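Local coordinates for protein polyketide biosynthesis cytochrome P450 PksS (Bacillus subtilis, PDB 4YZR) that oxidises dihydrobacillaene in the biosynthesis of the antibiotic polyketide bacillaene, as a heme-dependent cytochrome P450 monooxygenase, at residues Glu123-Gln128 with Pro150-Ser155; Glu272-Ala277 with Ala365-Leu370. One frame throughout, in Å; residues are numbered along the deposited sequence.

Contact 1 of 2, residues Glu123-Gln128 with Pro150-Ser155; sequences EQIAEQ and PFIVIS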
ATOM      1  N   GLU A 123      10.969 -16.723  -0.505  1.00 11.50           N
ATOM      2  CA  GLU A 123      11.822 -17.234   0.565  1.00 12.01           C
ATOM      3  C   GLU A 123      13.263 -17.107   0.154  1.00 11.65           C
ATOM      4  O   GLU A 123      14.094 -16.733   1.014  1.00 12.36           O
ATOM      5  CB  GLU A 123      11.470 -18.735   0.813  1.00 13.43           C
ATOM      6  CG  GLU A 123      10.160 -18.900   1.584  1.00 15.30           C
ATOM      7  CD  GLU A 123       9.589 -20.309   1.699  1.00 18.39           C
ATOM      8  OE1 GLU A 123      10.047 -21.157   0.969  1.00 23.29           O
ATOM      9  OE2 GLU A 123       8.631 -20.497   2.435  1.00 26.62           O
ATOM     10  N   GLN A 124      13.635 -17.343  -1.045  1.00 11.94           N
ATOM     11  CA  GLN A 124      15.012 -17.311  -1.467  1.00 13.40           C
ATOM     12  C   GLN A 124      15.507 -15.900  -1.405  1.00 14.43           C
ATOM     13  O   GLN A 124      16.641 -15.663  -0.949  1.00 15.01           O
ATOM     14  CB  GLN A 124      15.212 -17.860  -2.880  1.00 17.51           C
ATOM     15  CG  GLN A 124      15.109 -19.321  -2.912  1.00 25.23           C
ATOM     16  CD  GLN A 124      15.334 -19.768  -4.338  1.00 32.23           C
ATOM     17  OE1 GLN A 124      16.459 -19.617  -4.833  1.00 37.67           O
ATOM     18  NE2 GLN A 124      14.276 -20.252  -5.015  1.00 38.51           N
ATOM     19  N   ILE A 125      14.707 -14.936  -1.821  1.00 12.76           N
ATOM     20  CA  ILE A 125      15.104 -13.504  -1.716  1.00 11.59           C
ATOM     21  C   ILE A 125      15.283 -13.128  -0.319  1.00 11.62           C
ATOM     22  O   ILE A 125      16.333 -12.488   0.058  1.00 12.53           O
ATOM     23  CB  ILE A 125      14.032 -12.588  -2.390  1.00 12.25           C
ATOM     24  CG1 ILE A 125      13.947 -12.875  -3.873  1.00 13.33           C
ATOM     25  CG2 ILE A 125      14.296 -11.119  -2.128  1.00 13.85           C
ATOM     26  CD1 ILE A 125      12.623 -12.388  -4.450  1.00 14.40           C
ATOM     27  N   ALA A 126      14.417 -13.476   0.568  1.00 11.12           N
ATOM     28  CA  ALA A 126      14.564 -13.164   1.983  1.00 12.04           C
ATOM     29  C   ALA A 126      15.838 -13.719   2.550  1.00 11.97           C
ATOM     30  O   ALA A 126      16.575 -13.001   3.252  1.00 12.73           O
ATOM     31  CB  ALA A 126      13.381 -13.582   2.845  1.00 12.37           C
ATOM     32  N   GLU A 127      16.097 -14.972   2.261  1.00 11.90           N
ATOM     33  CA  GLU A 127      17.345 -15.612   2.802  1.00 13.23           C
ATOM     34  C   GLU A 127      18.562 -15.008   2.260  1.00 13.56           C
ATOM     35  O   GLU A 127      19.521 -14.741   3.073  1.00 14.70           O
ATOM     36  CB  GLU A 127      17.230 -17.119   2.605  1.00 16.99           C
ATOM     37  CG  GLU A 127      16.080 -17.764   3.441  1.00 22.29           C
ATOM     38  CD  GLU A 127      15.990 -17.478   4.977  1.00 23.99           C
ATOM     39  OE1 GLU A 127      16.985 -17.567   5.660  1.00 30.77           O
ATOM     40  OE2 GLU A 127      14.889 -17.379   5.517  1.00 28.44           O
ATOM     41  N   GLN A 128      18.637 -14.580   1.060  1.00 13.35           N
ATOM     42  CA  GLN A 128      19.778 -13.889   0.517  1.00 15.35           C
ATOM     43  C   GLN A 128      19.978 -12.553   1.177  1.00 14.55           C
ATOM     44  O   GLN A 128      21.109 -12.135   1.495  1.00 14.33           O
ATOM     45  CB  GLN A 128      19.635 -13.652  -1.002  1.00 18.84           C
ATOM     46  CG  GLN A 128      20.671 -12.825  -1.712  1.00 26.27           C
ATOM     47  CD  GLN A 128      20.491 -11.296  -1.627  1.00 31.37           C
ATOM     48  OE1 GLN A 128      19.513 -10.738  -2.164  1.00 40.35           O
ATOM     49  NE2 GLN A 128      21.484 -10.594  -1.065  1.00 39.02           N
ATOM     50  N   PRO A 150      10.504  -6.279  -1.496  1.00  8.77           N
ATOM     51  CA  PRO A 150       9.356  -6.083  -2.412  1.00  8.85           C
ATOM     52  C   PRO A 150       9.849  -5.701  -3.776  1.00  9.10           C
ATOM     53  O   PRO A 150       9.186  -6.042  -4.792  1.00  9.02           O
ATOM     54  CB  PRO A 150       8.540  -5.049  -1.722  1.00  9.52           C
ATOM     55  CG  PRO A 150       8.892  -5.208  -0.237  1.00  9.88           C
ATOM     56  CD  PRO A 150      10.365  -5.450  -0.273  1.00  9.92           C
ATOM     57  N   PHE A 151      10.912  -4.913  -3.871  1.00  9.42           N
ATOM     58  CA  PHE A 151      11.465  -4.544  -5.182  1.00  9.55           C
ATOM     59  C   PHE A 151      11.926  -5.731  -5.960  1.00  9.56           C
ATOM     60  O   PHE A 151      11.634  -5.808  -7.192  1.00 10.14           O
ATOM     61  CB  PHE A 151      12.579  -3.511  -5.015  1.00 11.10           C
ATOM     62  CG  PHE A 151      13.202  -3.078  -6.347  1.00 10.63           C
ATOM     63  CD1 PHE A 151      12.611  -2.091  -7.054  1.00 13.76           C
ATOM     64  CD2 PHE A 151      14.242  -3.751  -6.842  1.00 12.11           C
ATOM     65  CE1 PHE A 151      13.191  -1.774  -8.342  1.00 14.72           C
ATOM     66  CE2 PHE A 151      14.802  -3.409  -8.034  1.00 15.16           C
ATOM     67  CZ  PHE A 151      14.241  -2.480  -8.764  1.00 13.16           C
ATOM     68  N   ILE A 152      12.614  -6.654  -5.347  1.00  9.67           N
ATOM     69  CA  ILE A 152      13.066  -7.826  -6.080  1.00 10.35           C
ATOM     70  C   ILE A 152      11.863  -8.715  -6.464  1.00  9.49           C
ATOM     71  O   ILE A 152      11.810  -9.253  -7.555  1.00 10.67           O
ATOM     72  CB  ILE A 152      14.134  -8.622  -5.307  1.00 10.80           C
ATOM     73  CG1 ILE A 152      15.354  -7.668  -4.998  1.00 11.54           C
ATOM     74  CG2 ILE A 152      14.579  -9.866  -6.093  1.00 12.14           C
ATOM     75  CD1 ILE A 152      16.263  -8.246  -3.968  1.00 14.04           C
ATOM     76  N   VAL A 153      10.901  -8.860  -5.553  1.00  9.03           N
ATOM     77  CA  VAL A 153       9.700  -9.603  -5.890  1.00 10.42           C
ATOM     78  C   VAL A 153       8.992  -9.051  -7.077  1.00 10.28           C
ATOM     79  O   VAL A 153       8.630  -9.771  -8.038  1.00 10.81           O
ATOM     80  CB  VAL A 153       8.769  -9.658  -4.654  1.00 10.09           C
ATOM     81  CG1 VAL A 153       7.413 -10.276  -5.151  1.00 12.48           C
ATOM     82  CG2 VAL A 153       9.427 -10.514  -3.575  1.00 10.90           C
ATOM     83  N   ILE A 154       8.770  -7.748  -7.120  1.00  9.66           N
ATOM     84  CA  ILE A 154       8.124  -7.090  -8.259  1.00 12.29           C
ATOM     85  C   ILE A 154       8.945  -7.240  -9.494  1.00 11.49           C
ATOM     86  O   ILE A 154       8.374  -7.453 -10.597  1.00 13.43           O
ATOM     87  CB  ILE A 154       7.834  -5.568  -8.011  1.00 15.56           C
ATOM     88  CG1 ILE A 154       6.604  -5.445  -7.287  1.00 21.26           C
ATOM     89  CG2 ILE A 154       7.820  -4.701  -9.322  1.00 21.80           C
ATOM     90  CD1 ILE A 154       5.398  -5.806  -8.168  1.00 22.94           C
ATOM     91  N   SER A 155      10.185  -7.037  -9.409  1.00 11.51           N
ATOM     92  CA  SER A 155      11.105  -7.235 -10.572  1.00 11.51           C
ATOM     93  C   SER A 155      11.006  -8.599 -11.099  1.00 12.32           C
ATOM     94  O   SER A 155      10.896  -8.769 -12.333  1.00 13.38           O
ATOM     95  CB  SER A 155      12.544  -6.947 -10.214  1.00 13.49           C
ATOM     96  OG  SER A 155      12.731  -5.567  -9.879  1.00 16.30           O
TER

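Contact 2 of 2, residues Glu272-Ala277 with Ala365-Leu370; sequences EMIATA and AFKALL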
ATOM      1  N   GLU A 272       3.321 -20.580  13.734  1.00 19.13           N
ATOM      2  CA  GLU A 272       1.961 -20.745  13.264  1.00 19.27           C
ATOM      3  C   GLU A 272       1.055 -19.528  13.500  1.00 15.77           C
ATOM      4  O   GLU A 272       0.059 -19.405  12.882  1.00 18.13           O
ATOM      5  CB  GLU A 272       1.265 -22.011  13.879  1.00 23.18           C
ATOM      6  CG  GLU A 272      -0.190 -22.405  13.452  1.00 28.87           C
ATOM      7  CD  GLU A 272      -0.315 -23.017  12.073  1.00 39.76           C
ATOM      8  OE1 GLU A 272       0.743 -23.315  11.446  1.00 42.00           O
ATOM      9  OE2 GLU A 272      -1.501 -23.175  11.619  1.00 44.06           O
ATOM     10  N   MET A 273       1.470 -18.668  14.400  1.00 15.44           N
ATOM     11  CA  MET A 273       0.775 -17.440  14.606  1.00 15.53           C
ATOM     12  C   MET A 273       0.956 -16.382  13.475  1.00 13.40           C
ATOM     13  O   MET A 273       0.386 -15.268  13.609  1.00 15.50           O
ATOM     14  CB  MET A 273       1.184 -16.814  15.908  1.00 16.29           C
ATOM     15  CG  MET A 273       0.789 -17.669  17.143  1.00 18.18           C
ATOM     16  SD  MET A 273       1.400 -16.892  18.650  1.00 22.01           S
ATOM     17  CE  MET A 273       0.826 -18.054  19.909  1.00 24.83           C
ATOM     18  N   ILE A 274       1.739 -16.706  12.478  1.00 14.52           N
ATOM     19  CA  ILE A 274       2.086 -15.706  11.465  1.00 12.94           C
ATOM     20  C   ILE A 274       0.868 -15.216  10.765  1.00 12.50           C
ATOM     21  O   ILE A 274       0.843 -13.983  10.479  1.00 11.91           O
ATOM     22  CB  ILE A 274       3.156 -16.229  10.511  1.00 13.15           C
ATOM     23  CG1 ILE A 274       3.651 -15.115   9.588  1.00 13.64           C
ATOM     24  CG2 ILE A 274       2.611 -17.372   9.687  1.00 15.75           C
ATOM     25  CD1 ILE A 274       4.319 -13.990  10.289  1.00 13.59           C
ATOM     26  N   ALA A 275      -0.158 -15.963  10.489  1.00 14.01           N
ATOM     27  CA  ALA A 275      -1.220 -15.475   9.608  1.00 13.78           C
ATOM     28  C   ALA A 275      -1.983 -14.448  10.393  1.00 14.89           C
ATOM     29  O   ALA A 275      -2.280 -13.350   9.891  1.00 13.48           O
ATOM     30  CB  ALA A 275      -2.142 -16.593   9.184  1.00 16.50           C
ATOM     31  N   THR A 276      -2.396 -14.678  11.666  1.00 13.54           N
ATOM     32  CA  THR A 276      -3.064 -13.711  12.468  1.00 13.97           C
ATOM     33  C   THR A 276      -2.120 -12.512  12.748  1.00 12.24           C
ATOM     34  O   THR A 276      -2.598 -11.360  12.872  1.00 12.08           O
ATOM     35  CB  THR A 276      -3.703 -14.207  13.785  1.00 15.90           C
ATOM     36  OG1 THR A 276      -2.689 -14.830  14.548  1.00 16.02           O
ATOM     37  CG2 THR A 276      -4.801 -15.185  13.448  1.00 17.71           C
ATOM     38  N   ALA A 277      -0.831 -12.769  12.898  1.00 11.08           N
ATOM     39  CA  ALA A 277       0.087 -11.696  13.193  1.00 10.69           C
ATOM     40  C   ALA A 277       0.151 -10.660  12.056  1.00 10.60           C
ATOM     41  O   ALA A 277       0.155  -9.477  12.277  1.00 11.25           O
ATOM     42  CB  ALA A 277       1.481 -12.221  13.487  1.00 12.15           C
ATOM     43  N   ALA A 365       8.707 -12.719   5.267  1.00 10.16           N
ATOM     44  CA  ALA A 365       9.712 -11.826   5.756  1.00 11.33           C
ATOM     45  C   ALA A 365       9.740 -11.785   7.246  1.00 11.04           C
ATOM     46  O   ALA A 365      10.857 -11.808   7.845  1.00 11.61           O
ATOM     47  CB  ALA A 365       9.472 -10.409   5.228  1.00 11.73           C
ATOM     48  N   PHE A 366       8.635 -11.639   7.925  1.00 10.87           N
ATOM     49  CA  PHE A 366       8.655 -11.537   9.398  1.00 12.04           C
ATOM     50  C   PHE A 366       9.156 -12.821  10.000  1.00 11.91           C
ATOM     51  O   PHE A 366      10.012 -12.775  10.889  1.00 13.43           O
ATOM     52  CB  PHE A 366       7.316 -11.198   9.954  1.00 12.12           C
ATOM     53  CG  PHE A 366       6.774  -9.824   9.525  1.00 11.11           C
ATOM     54  CD1 PHE A 366       7.524  -8.672   9.577  1.00 12.74           C
ATOM     55  CD2 PHE A 366       5.496  -9.722   9.080  1.00 12.17           C
ATOM     56  CE1 PHE A 366       6.904  -7.418   9.149  1.00 13.59           C
ATOM     57  CE2 PHE A 366       4.915  -8.564   8.675  1.00 11.37           C
ATOM     58  CZ  PHE A 366       5.643  -7.420   8.703  1.00 11.53           C
ATOM     59  N   LYS A 367       8.709 -13.964   9.515  1.00 11.63           N
ATOM     60  CA  LYS A 367       9.204 -15.266  10.052  1.00 12.41           C
ATOM     61  C   LYS A 367      10.665 -15.348   9.824  1.00 12.46           C
ATOM     62  O   LYS A 367      11.432 -15.813  10.738  1.00 13.89           O
ATOM     63  CB  LYS A 367       8.446 -16.361   9.418  1.00 14.97           C
ATOM     64  CG  LYS A 367       7.135 -16.691   9.985  1.00 18.12           C
ATOM     65  CD  LYS A 367       6.417 -17.837   9.247  1.00 22.84           C
ATOM     66  CE  LYS A 367       7.172 -19.098   8.999  1.00 25.90           C
ATOM     67  NZ  LYS A 367       6.285 -19.982   8.144  1.00 29.54           N
ATOM     68  N   ALA A 368      11.174 -15.049   8.656  1.00 11.44           N
ATOM     69  CA  ALA A 368      12.533 -15.233   8.320  1.00 12.80           C
ATOM     70  C   ALA A 368      13.402 -14.341   9.128  1.00 12.27           C
ATOM     71  O   ALA A 368      14.513 -14.800   9.588  1.00 12.93           O
ATOM     72  CB  ALA A 368      12.788 -15.099   6.850  1.00 13.55           C
ATOM     73  N   LEU A 369      13.064 -13.089   9.321  1.00 11.85           N
ATOM     74  CA  LEU A 369      13.840 -12.160  10.086  1.00 12.80           C
ATOM     75  C   LEU A 369      13.980 -12.629  11.536  1.00 13.36           C
ATOM     76  O   LEU A 369      15.105 -12.570  12.061  1.00 13.43           O
ATOM     77  CB  LEU A 369      13.134 -10.789  10.051  1.00 12.80           C
ATOM     78  CG  LEU A 369      13.839  -9.647  10.782  1.00 13.83           C
ATOM     79  CD1 LEU A 369      15.145  -9.338  10.110  1.00 15.40           C
ATOM     80  CD2 LEU A 369      12.917  -8.445  10.828  1.00 14.95           C
ATOM     81  N   LEU A 370      12.895 -13.051  12.124  1.00 13.61           N
ATOM     82  CA  LEU A 370      12.858 -13.475  13.578  1.00 15.68           C
ATOM     83  C   LEU A 370      13.568 -14.791  13.719  1.00 16.38           C
ATOM     84  O   LEU A 370      14.214 -15.006  14.851  1.00 18.73           O
ATOM     85  CB  LEU A 370      11.479 -13.559  14.121  1.00 15.72           C
ATOM     86  CG  LEU A 370      10.742 -12.270  14.187  1.00 18.39           C
ATOM     87  CD1 LEU A 370       9.321 -12.585  14.630  1.00 20.95           C
ATOM     88  CD2 LEU A 370      11.431 -11.310  15.102  1.00 23.37           C
TER

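Contact 1 of 2, residues Glu123-Gln128 with Pro150-Ser155
With chi1 at -64° in I125 and -58° in I152, both isoleucines set CG2 opposite the backbone N and CG1 opposite the carbonyl carbon, and the two side chains lie alongside, running opposite ways. CG2 of each is thereby placed to face the end of the other. CD1 of I125 stands 3.6 Å from CG2 of I152, while in return CD1 of I152 comes 3.9 Å from CG2 of I125. A second partner receives the same methyl: CD1 of I125 is 3.8 Å from CG2 of V153, whose side chain it meets at about a right angle. I125 thus reaches two successive residues of the opposing helix. Q128 adds only a marginal touch at the edge, its OE1 4.5 Å from CD1 of I152.

The contact is small and essentially aliphatic. The helices run in broadly opposite directions, 144° between their N-to-C senses, with the short axes 10.1 Å apart, so the spacing is bridged by side chains. Within 150-155, the S155 hydroxyl bonds back to the carbonyl O of F151, which also accepts from S155 N on the opposite face of its plane.

This is the D-E pair of the P450 four-helix bundle, with helices L (355-372) and I (228-259) beside it. V153 and P150 rest on E361 of helix 355-372, whose R372 forms a salt bridge with E127, while F151 packs toward helices 165-175 and 228-259.

Contact 2 of 2, residues Glu272-Ala277 with Ala365-Leu370
This is a small, largely buried helix-to-helix contact in the cytochrome P450 fold, joining the start of helix 274-285 to the C-terminal half of helix 355-372, the helix that follows the probable heme-ligating cysteine, C352. One residue, I274, supplies nearly all of the first side, meeting the aliphatic part of K367, which forms the outer margin of the contact, and the first side-chain carbon of F366.

The I274 side chain crosses that of K367 at about a right angle. CG1 of I274 lies 3.8 Å from CG of K367, and CB of I274 is equally near, 3.8 Å, to CD of K367, so the lysine methylenes run across the isoleucine from its stem to its branches. A bend at chi3 (50°) then turns the lysine chain beyond CD. Because chi1 of I274 is -172°, CG1 extends opposite the backbone N and carries the terminal methyl on to F366. There CD1 of I274 comes 4.1 Å from CB of F366. It is therefore the base of the phenylalanine, rather than its ring, that I274 meets, and these two side chains also cross nearly perpendicularly.

Around this pairing, M273 and L370 both pack on helix 261-269, which precedes I274 in the chain, and T276 OG1 hydrogen-bonds to the carbonyl O of I335. F366 and L369 turn to T254 of helix 228-259, and A368 and L369 reach helix 119-133.

In the fold
Helix 355-372 ties the two contacts together: it contributes a segment to contact 2 and packs beside both helices of contact 1. Their centres lie about 16 Å apart, and they touch directly where OE2 of E127 meets CB of A368. They are centred about 17 and 19 Å from the centre of the chain. Neither includes the heme's axial cysteine, although the side chains of V153 and F366 come within about 8 and 9 Å of the heme. Contact 1 is the more open, reaching an exposed glutamine at its margin, whereas contact 2 has no exposed residue among those that touch. Branched aliphatic side chains mesh in contact 1; contact 2 sets one isoleucine against lysine methylenes and a phenylalanine stem.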